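Local coordinates for endoglucanase A (Clostridium cellulolyticum, PDB 1EDG), which hydrolyses internal beta-1,4-glucosidic bonds of cellulose, as a family 5 glycoside hydrolase, at residues I7-I17 with S324-G334; G306-N314 with T348-D356. One frame throughout, in Å; residues are numbered along the deposited sequence.

Contact 1. Residues I7-I17 with S324-G334; sequences IPNLQIPQKNI and SYYVAQAKARG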
loop_
_atom_site.group_PDB
_atom_site.type_symbol
_atom_site.label_atom_id
_atom_site.label_comp_id
_atom_site.label_asym_id
_atom_site.label_seq_id
_atom_site.Cartn_x
_atom_site.Cartn_y
_atom_site.Cartn_z
ATOM N N ILE A 7 8.292 -23.732 5.757
ATOM C CA ILE A 7 8.734 -22.472 6.352
ATOM C C ILE A 7 10.199 -22.551 6.799
ATOM O O ILE A 7 10.572 -23.421 7.593
ATOM C CB ILE A 7 7.825 -22.089 7.542
ATOM C CG1 ILE A 7 6.375 -21.969 7.064
ATOM C CG2 ILE A 7 8.282 -20.778 8.169
ATOM C CD1 ILE A 7 5.376 -21.764 8.181
ATOM N N PRO A 8 11.057 -21.665 6.260
ATOM C CA PRO A 8 12.480 -21.652 6.617
ATOM C C PRO A 8 12.730 -21.169 8.040
ATOM O O PRO A 8 11.938 -20.403 8.597
ATOM C CB PRO A 8 13.078 -20.691 5.592
ATOM C CG PRO A 8 11.961 -19.696 5.391
ATOM C CD PRO A 8 10.744 -20.594 5.292
ATOM N N ASN A 9 13.828 -21.637 8.624
ATOM C CA ASN A 9 14.222 -21.265 9.976
ATOM C C ASN A 9 15.235 -20.145 9.799
ATOM O O ASN A 9 16.360 -20.388 9.360
ATOM C CB ASN A 9 14.878 -22.459 10.674
ATOM C CG ASN A 9 15.129 -22.210 12.150
ATOM O OD1 ASN A 9 15.597 -21.145 12.550
ATOM N ND2 ASN A 9 14.810 -23.203 12.972
ATOM N N LEU A 10 14.823 -18.919 10.108
ATOM C CA LEU A 10 15.685 -17.753 9.946
ATOM C C LEU A 10 16.003 -17.056 11.260
ATOM O O LEU A 10 15.156 -16.977 12.150
ATOM C CB LEU A 10 15.020 -16.746 8.999
ATOM C CG LEU A 10 14.579 -17.257 7.622
ATOM C CD1 LEU A 10 13.751 -16.191 6.909
ATOM C CD2 LEU A 10 15.784 -17.646 6.785
ATOM N N GLN A 11 17.235 -16.570 11.371
ATOM C CA GLN A 11 17.694 -15.837 12.546
ATOM C C GLN A 11 18.431 -14.592 12.045
ATOM O O GLN A 11 19.659 -14.528 12.075
ATOM C CB GLN A 11 18.626 -16.701 13.402
ATOM C CG GLN A 11 17.939 -17.867 14.091
ATOM C CD GLN A 11 16.795 -17.426 14.994
ATOM O OE1 GLN A 11 16.937 -16.496 15.802
ATOM N NE2 GLN A 11 15.653 -18.094 14.866
ATOM N N ILE A 12 17.671 -13.621 11.550
ATOM C CA ILE A 12 18.237 -12.380 11.021
ATOM C C ILE A 12 18.476 -11.379 12.152
ATOM O O ILE A 12 17.566 -11.076 12.926
ATOM C CB ILE A 12 17.287 -11.732 9.980
ATOM C CG1 ILE A 12 16.847 -12.767 8.934
ATOM C CG2 ILE A 12 17.965 -10.545 9.307
ATOM C CD1 ILE A 12 17.989 -13.464 8.213
ATOM N N PRO A 13 19.715 -10.871 12.274
ATOM C CA PRO A 13 20.074 -9.901 13.316
ATOM C C PRO A 13 19.265 -8.607 13.200
ATOM O O PRO A 13 19.133 -8.040 12.112
ATOM C CB PRO A 13 21.552 -9.638 13.038
ATOM C CG PRO A 13 22.023 -10.911 12.405
ATOM C CD PRO A 13 20.895 -11.222 11.463
ATOM N N GLN A 14 18.723 -8.154 14.323
ATOM C CA GLN A 14 17.940 -6.920 14.374
ATOM C C GLN A 14 18.883 -5.714 14.308
ATOM O O GLN A 14 19.908 -5.683 14.992
ATOM C CB GLN A 14 17.125 -6.881 15.674
ATOM C CG GLN A 14 16.450 -5.538 16.000
ATOM C CD GLN A 14 15.237 -5.235 15.131
ATOM O OE1 GLN A 14 14.302 -6.035 15.043
ATOM N NE2 GLN A 14 15.238 -4.069 14.498
ATOM N N LYS A 15 18.561 -4.742 13.461
ATOM C CA LYS A 15 19.386 -3.545 13.339
ATOM C C LYS A 15 18.901 -2.497 14.330
ATOM O O LYS A 15 17.782 -2.583 14.831
ATOM C CB LYS A 15 19.342 -3.000 11.912
ATOM C CG LYS A 15 19.959 -3.943 10.898
ATOM C CD LYS A 15 20.108 -3.293 9.540
ATOM C CE LYS A 15 20.718 -4.255 8.519
ATOM N NZ LYS A 15 22.118 -4.675 8.850
ATOM N N ASN A 16 19.750 -1.524 14.639
ATOM C CA ASN A 16 19.373 -0.475 15.579
ATOM C C ASN A 16 18.321 0.471 15.007
ATOM O O ASN A 16 18.485 1.006 13.910
ATOM C CB ASN A 16 20.597 0.328 16.019
ATOM C CG ASN A 16 20.235 1.462 16.964
ATOM O OD1 ASN A 16 19.623 1.244 18.016
ATOM N ND2 ASN A 16 20.577 2.684 16.580
ATOM N N ILE A 17 17.230 0.637 15.743
ATOM C CA ILE A 17 16.137 1.525 15.360
ATOM C C ILE A 17 15.787 2.372 16.585
ATOM O O ILE A 17 15.654 1.845 17.689
ATOM C CB ILE A 17 14.876 0.722 14.874
ATOM C CG1 ILE A 17 15.046 0.289 13.415
ATOM C CG2 ILE A 17 13.604 1.555 14.996
ATOM C CD1 ILE A 17 15.541 -1.102 13.260
ATOM N N SER A 324 8.849 -15.307 3.532
ATOM C CA SER A 324 9.392 -15.379 4.899
ATOM C C SER A 324 10.649 -14.516 5.033
ATOM O O SER A 324 10.779 -13.731 5.980
ATOM C CB SER A 324 9.717 -16.833 5.291
ATOM O OG SER A 324 8.534 -17.600 5.439
ATOM N N TYR A 325 11.557 -14.670 4.072
ATOM C CA TYR A 325 12.810 -13.920 4.036
ATOM C C TYR A 325 12.540 -12.414 3.872
ATOM O O TYR A 325 13.146 -11.583 4.555
ATOM C CB TYR A 325 13.668 -14.437 2.881
ATOM C CG TYR A 325 15.030 -13.787 2.749
ATOM C CD1 TYR A 325 16.123 -14.259 3.474
ATOM C CD2 TYR A 325 15.234 -12.730 1.858
ATOM C CE1 TYR A 325 17.387 -13.701 3.312
ATOM C CE2 TYR A 325 16.495 -12.164 1.687
ATOM C CZ TYR A 325 17.567 -12.654 2.416
ATOM O OH TYR A 325 18.812 -12.099 2.231
ATOM N N TYR A 326 11.626 -12.080 2.964
ATOM C CA TYR A 326 11.245 -10.696 2.693
ATOM C C TYR A 326 10.758 -10.010 3.980
ATOM O O TYR A 326 11.252 -8.944 4.359
ATOM C CB TYR A 326 10.144 -10.672 1.609
ATOM C CG TYR A 326 9.807 -9.306 1.039
ATOM C CD1 TYR A 326 9.090 -8.370 1.789
ATOM C CD2 TYR A 326 10.187 -8.960 -0.263
ATOM C CE1 TYR A 326 8.755 -7.123 1.260
ATOM C CE2 TYR A 326 9.853 -7.712 -0.805
ATOM C CZ TYR A 326 9.135 -6.800 -0.037
ATOM O OH TYR A 326 8.781 -5.580 -0.562
ATOM N N VAL A 327 9.806 -10.635 4.666
ATOM C CA VAL A 327 9.259 -10.064 5.896
ATOM C C VAL A 327 10.303 -9.975 7.019
ATOM O O VAL A 327 10.377 -8.965 7.715
ATOM C CB VAL A 327 8.010 -10.852 6.380
ATOM C CG1 VAL A 327 7.535 -10.316 7.724
ATOM C CG2 VAL A 327 6.884 -10.737 5.338
ATOM N N ALA A 328 11.113 -11.021 7.176
ATOM C CA ALA A 328 12.153 -11.040 8.206
ATOM C C ALA A 328 13.173 -9.920 7.988
ATOM O O ALA A 328 13.552 -9.229 8.933
ATOM C CB ALA A 328 12.852 -12.394 8.231
ATOM N N GLN A 329 13.613 -9.738 6.745
ATOM C CA GLN A 329 14.584 -8.695 6.420
ATOM C C GLN A 329 13.998 -7.299 6.649
ATOM O O GLN A 329 14.693 -6.391 7.105
ATOM C CB GLN A 329 15.074 -8.847 4.977
ATOM C CG GLN A 329 15.920 -10.100 4.726
ATOM C CD GLN A 329 17.271 -10.075 5.436
ATOM O OE1 GLN A 329 17.732 -9.032 5.901
ATOM N NE2 GLN A 329 17.911 -11.230 5.518
ATOM N N ALA A 330 12.715 -7.131 6.348
ATOM C CA ALA A 330 12.062 -5.838 6.558
ATOM C C ALA A 330 11.942 -5.552 8.062
ATOM O O ALA A 330 12.239 -4.443 8.523
ATOM C CB ALA A 330 10.675 -5.812 5.891
ATOM N N LYS A 331 11.538 -6.562 8.833
ATOM C CA LYS A 331 11.374 -6.419 10.278
ATOM C C LYS A 331 12.690 -6.013 10.952
ATOM O O LYS A 331 12.702 -5.165 11.853
ATOM C CB LYS A 331 10.820 -7.725 10.870
ATOM C CG LYS A 331 10.453 -7.678 12.347
ATOM C CD LYS A 331 11.626 -8.095 13.203
ATOM C CE LYS A 331 11.279 -8.141 14.674
ATOM N NZ LYS A 331 12.518 -8.396 15.471
ATOM N N ALA A 332 13.792 -6.601 10.496
ATOM C CA ALA A 332 15.116 -6.298 11.048
ATOM C C ALA A 332 15.483 -4.826 10.856
ATOM O O ALA A 332 16.335 -4.298 11.569
ATOM C CB ALA A 332 16.178 -7.195 10.400
ATOM N N ARG A 333 14.845 -4.169 9.889
ATOM C CA ARG A 333 15.107 -2.759 9.607
ATOM C C ARG A 333 13.941 -1.853 10.026
ATOM O O ARG A 333 13.867 -0.689 9.613
ATOM C CB ARG A 333 15.433 -2.576 8.120
ATOM C CG ARG A 333 16.712 -3.289 7.674
ATOM C CD ARG A 333 16.709 -3.483 6.168
ATOM N NE ARG A 333 17.921 -4.113 5.645
ATOM C CZ ARG A 333 18.187 -5.416 5.701
ATOM N NH1 ARG A 333 17.324 -6.253 6.267
ATOM N NH2 ARG A 333 19.314 -5.889 5.179
ATOM N N GLY A 334 13.044 -2.397 10.849
ATOM C CA GLY A 334 11.900 -1.655 11.361
ATOM C C GLY A 334 10.817 -1.303 10.355
ATOM O O GLY A 334 9.986 -0.434 10.629
#

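Contact 2. Residues G306-N314 with T348-D356; sequences GECGAVDKN and TGELFGFFD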
loop_
_atom_site.group_PDB
_atom_site.type_symbol
_atom_site.label_atom_id
_atom_site.label_comp_id
_atom_site.label_asym_id
_atom_site.label_seq_id
_atom_site.Cartn_x
_atom_site.Cartn_y
_atom_site.Cartn_z
ATOM N N GLY A 306 3.716 -0.679 1.496
ATOM C CA GLY A 306 2.285 -0.851 1.339
ATOM C C GLY A 306 1.826 -1.960 0.415
ATOM O O GLY A 306 0.649 -2.322 0.433
ATOM N N GLU A 307 2.728 -2.451 -0.428
ATOM C CA GLU A 307 2.404 -3.538 -1.352
ATOM C C GLU A 307 3.621 -4.421 -1.608
ATOM O O GLU A 307 4.718 -3.920 -1.887
ATOM C CB GLU A 307 1.895 -3.012 -2.706
ATOM C CG GLU A 307 0.544 -2.320 -2.675
ATOM C CD GLU A 307 0.017 -1.979 -4.068
ATOM O OE1 GLU A 307 0.415 -2.627 -5.058
ATOM O OE2 GLU A 307 -0.812 -1.062 -4.166
ATOM N N CYS A 308 3.415 -5.728 -1.473
ATOM C CA CYS A 308 4.446 -6.728 -1.738
ATOM C C CYS A 308 3.738 -8.063 -2.000
ATOM O O CYS A 308 2.522 -8.174 -1.804
ATOM C CB CYS A 308 5.442 -6.841 -0.572
ATOM S SG CYS A 308 4.753 -7.413 0.987
ATOM N N GLY A 309 4.477 -9.042 -2.511
ATOM C CA GLY A 309 3.886 -10.340 -2.785
ATOM C C GLY A 309 4.538 -11.005 -3.981
ATOM O O GLY A 309 5.408 -10.421 -4.626
ATOM N N ALA A 310 4.130 -12.240 -4.259
ATOM C CA ALA A 310 4.655 -13.003 -5.384
ATOM C C ALA A 310 3.494 -13.769 -6.003
ATOM O O ALA A 310 2.700 -14.396 -5.299
ATOM C CB ALA A 310 5.744 -13.964 -4.920
ATOM N N VAL A 311 3.379 -13.668 -7.319
ATOM C CA VAL A 311 2.317 -14.317 -8.067
ATOM C C VAL A 311 2.463 -15.848 -8.076
ATOM O O VAL A 311 3.570 -16.381 -8.078
ATOM C CB VAL A 311 2.278 -13.747 -9.517
ATOM C CG1 VAL A 311 3.472 -14.228 -10.336
ATOM C CG2 VAL A 311 0.998 -14.093 -10.181
ATOM N N ASP A 312 1.337 -16.551 -8.067
ATOM C CA ASP A 312 1.345 -18.014 -8.081
ATOM C C ASP A 312 1.876 -18.573 -9.401
ATOM O O ASP A 312 1.334 -18.286 -10.472
ATOM C CB ASP A 312 -0.069 -18.542 -7.820
ATOM C CG ASP A 312 -0.161 -20.066 -7.876
ATOM O OD1 ASP A 312 0.858 -20.770 -7.699
ATOM O OD2 ASP A 312 -1.287 -20.559 -8.085
ATOM N N LYS A 313 2.950 -19.352 -9.317
ATOM C CA LYS A 313 3.550 -19.988 -10.488
ATOM C C LYS A 313 3.731 -21.466 -10.160
ATOM O O LYS A 313 4.684 -22.098 -10.617
ATOM C CB LYS A 313 4.911 -19.354 -10.820
ATOM C CG LYS A 313 4.814 -17.962 -11.434
ATOM C CD LYS A 313 6.170 -17.291 -11.566
ATOM C CE LYS A 313 6.017 -15.930 -12.219
ATOM N NZ LYS A 313 7.256 -15.113 -12.150
ATOM N N ASN A 314 2.788 -22.011 -9.390
ATOM C CA ASN A 314 2.825 -23.406 -8.935
ATOM C C ASN A 314 4.189 -23.664 -8.300
ATOM O O ASN A 314 4.856 -24.653 -8.600
ATOM C CB ASN A 314 2.582 -24.380 -10.093
ATOM C CG ASN A 314 1.197 -24.238 -10.693
ATOM O OD1 ASN A 314 0.186 -24.352 -9.994
ATOM N ND2 ASN A 314 1.142 -23.961 -11.991
ATOM N N THR A 348 -5.617 -17.051 -14.657
ATOM C CA THR A 348 -5.327 -16.072 -15.694
ATOM C C THR A 348 -5.121 -14.706 -15.043
ATOM O O THR A 348 -5.682 -14.426 -13.981
ATOM C CB THR A 348 -6.486 -15.992 -16.706
ATOM O OG1 THR A 348 -6.664 -17.272 -17.325
ATOM C CG2 THR A 348 -6.194 -14.959 -17.784
ATOM N N GLY A 349 -4.311 -13.864 -15.679
ATOM C CA GLY A 349 -4.042 -12.542 -15.143
ATOM C C GLY A 349 -3.018 -12.615 -14.025
ATOM O O GLY A 349 -2.220 -13.557 -13.975
ATOM N N GLU A 350 -3.023 -11.624 -13.137
ATOM C CA GLU A 350 -2.078 -11.610 -12.026
ATOM C C GLU A 350 -2.628 -12.400 -10.846
ATOM O O GLU A 350 -3.567 -11.960 -10.173
ATOM C CB GLU A 350 -1.751 -10.178 -11.618
ATOM C CG GLU A 350 -1.051 -9.397 -12.713
ATOM C CD GLU A 350 -0.424 -8.119 -12.206
ATOM O OE1 GLU A 350 -1.169 -7.260 -11.679
ATOM O OE2 GLU A 350 0.816 -7.976 -12.332
ATOM N N LEU A 351 -2.061 -13.583 -10.623
ATOM C CA LEU A 351 -2.494 -14.458 -9.534
ATOM C C LEU A 351 -1.963 -14.045 -8.160
ATOM O O LEU A 351 -1.029 -14.662 -7.633
ATOM C CB LEU A 351 -2.119 -15.924 -9.814
ATOM C CG LEU A 351 -2.760 -16.731 -10.953
ATOM C CD1 LEU A 351 -4.208 -16.316 -11.163
ATOM C CD2 LEU A 351 -1.972 -16.547 -12.218
ATOM N N PHE A 352 -2.543 -12.983 -7.607
ATOM C CA PHE A 352 -2.168 -12.490 -6.283
ATOM C C PHE A 352 -3.273 -12.857 -5.306
ATOM O O PHE A 352 -3.563 -12.120 -4.366
ATOM C CB PHE A 352 -1.965 -10.966 -6.283
ATOM C CG PHE A 352 -0.627 -10.523 -6.813
ATOM C CD1 PHE A 352 0.540 -10.798 -6.111
ATOM C CD2 PHE A 352 -0.538 -9.815 -8.005
ATOM C CE1 PHE A 352 1.768 -10.375 -6.583
ATOM C CE2 PHE A 352 0.690 -9.386 -8.488
ATOM C CZ PHE A 352 1.845 -9.668 -7.775
ATOM N N GLY A 353 -3.942 -13.974 -5.562
ATOM C CA GLY A 353 -5.000 -14.398 -4.667
ATOM C C GLY A 353 -4.409 -15.245 -3.555
ATOM O O GLY A 353 -3.622 -16.153 -3.829
ATOM N N PHE A 354 -4.740 -14.915 -2.311
ATOM C CA PHE A 354 -4.258 -15.671 -1.152
ATOM C C PHE A 354 -5.452 -16.046 -0.274
ATOM O O PHE A 354 -5.681 -17.223 0.006
ATOM C CB PHE A 354 -3.227 -14.863 -0.341
ATOM C CG PHE A 354 -1.964 -14.549 -1.098
ATOM C CD1 PHE A 354 -0.931 -15.479 -1.173
ATOM C CD2 PHE A 354 -1.817 -13.330 -1.760
ATOM C CE1 PHE A 354 0.227 -15.205 -1.898
ATOM C CE2 PHE A 354 -0.665 -13.045 -2.486
ATOM C CZ PHE A 354 0.362 -13.984 -2.559
ATOM N N PHE A 355 -6.240 -15.053 0.123
ATOM C CA PHE A 355 -7.410 -15.290 0.963
ATOM C C PHE A 355 -8.628 -15.544 0.076
ATOM O O PHE A 355 -9.033 -14.668 -0.699
ATOM C CB PHE A 355 -7.657 -14.079 1.865
ATOM C CG PHE A 355 -8.869 -14.207 2.751
ATOM C CD1 PHE A 355 -8.882 -15.097 3.817
ATOM C CD2 PHE A 355 -9.978 -13.393 2.552
ATOM C CE1 PHE A 355 -9.976 -15.172 4.672
ATOM C CE2 PHE A 355 -11.081 -13.461 3.400
ATOM C CZ PHE A 355 -11.079 -14.351 4.465
ATOM N N ASP A 356 -9.182 -16.752 0.153
ATOM C CA ASP A 356 -10.360 -17.090 -0.636
ATOM C C ASP A 356 -11.554 -16.462 0.069
ATOM O O ASP A 356 -12.055 -16.996 1.062
ATOM C CB ASP A 356 -10.533 -18.608 -0.730
ATOM C CG ASP A 356 -11.562 -19.015 -1.774
ATOM O OD1 ASP A 356 -11.222 -19.028 -2.974
ATOM O OD2 ASP A 356 -12.709 -19.323 -1.399
#

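Contact 1. Residues I7-I17 with S324-G334
I12 of the irregular segment 7-17 lies across the amide end of Q329 on helix 316-332, the two side chains at about a right angle. Its CD1 comes to 3.5 Å from Q329 NE2, and CG2 meets the same amide group. With CG1 anti to the carbonyl carbon (chi1 -50°), I12 also turns CG1 to A328 CB and CG2 to A332 CB. L10 sets CD1 on the preceding helical turn, 3.8 Å from Y325 CA and within packing distance of A328 CB. P8 places the CG and CD edge of its ring on S324, with P8 CG 3.6 Å from S324 CB. The hydroxyl of S324 is bonded to V320 O in its own helix.

Polar contacts gather at the helix end. K15 N gives A332 O a hydrogen bond of 3.0 Å. Q14 folds back at chi2 (74°), and its amide bridges two groups: K331 NZ donates to Q14 OE1 at 3.0 Å, and Q14 NE2 donates to K15 O in the amide plane. K15 runs beside R333, pointing the same way, with its CE 4.0 Å from R333 CZ over one guanidinium face. That guanidinium is fixed by NH1 bonds to Q329 O and Q329 OE1 and by a salt bridge from NH2 to D290. The carboxylate would probably ease the nearness of the two positive charges. I17 CD1 rests 3.7 Å from G334 N.

Y374 of helix 365-374 bonds to P8 O and L10 N, and Y293 of helix 279-297 to N16 O. The N-terminal segment thus lies as an extended strap along helix 316-332, an outer helix of the TIM barrel that is closed by a Schellman motif with G334 as the C-prime residue.

Contact 2. Residues G306-N314 with T348-D356
This contact joins the loops after strands 303-308 and 336-339 of the TIM barrel, beyond the strand ends where family 5 enzymes carry their active site. The backbones meet at about a right angle, 101°. D312 N donates to L351 O at 3.1 Å, with an N-H...O angle of 162°. L351 is the centre of an inverse gamma turn. V311 CA makes a CH...O contact to the same oxygen. V311 CG2, anti to the backbone N, presses on L351 N at 3.1 Å, a tight contact, and packs on L351 CB at 3.6 Å. L351 CB also packs on D312 CB at 3.9 Å.

The F352 ring takes V311 CA over one face. Its edge faces the backbone, with CE1 3.8 Å from A310 N, close to the ring plane. A310 N is buried here without a hydrogen-bond partner. A310 O meets the F354 ring obliquely, 3.6 Å from F354 CZ, and is also hydrogen-bonded to R319. D312 OD1 accepts from N314 N in an Asx turn.

E307, near the C-terminal end of strand 303-308, forms a salt bridge with R79 and a hydrogen bond with Y256. F354 packs on R319 of helix 316-332 and L339 of strand 336-339, while A310 touches Y322 of that helix.

Overall arrangement
From the N terminus, the chain first lays segment 7-17 on the outside of the barrel, before helix 21-29. Contact 1 closes a loop of some 300 residues, with seven of the eight barrel strands inside it. Contact 2 starts within that loop, at 306-314, and ends beyond it, at 348-356. The two therefore cross. Strand 303-308 leads into the first segment of contact 2, and helix 316-332, which follows, carries the second segment of contact 1. Their centres are about 22 Å apart, yet they touch where Y326 packs on C308. Contact 1 ties the N-terminal strap to helix 316-332; contact 2 ties the loops after the last two strands.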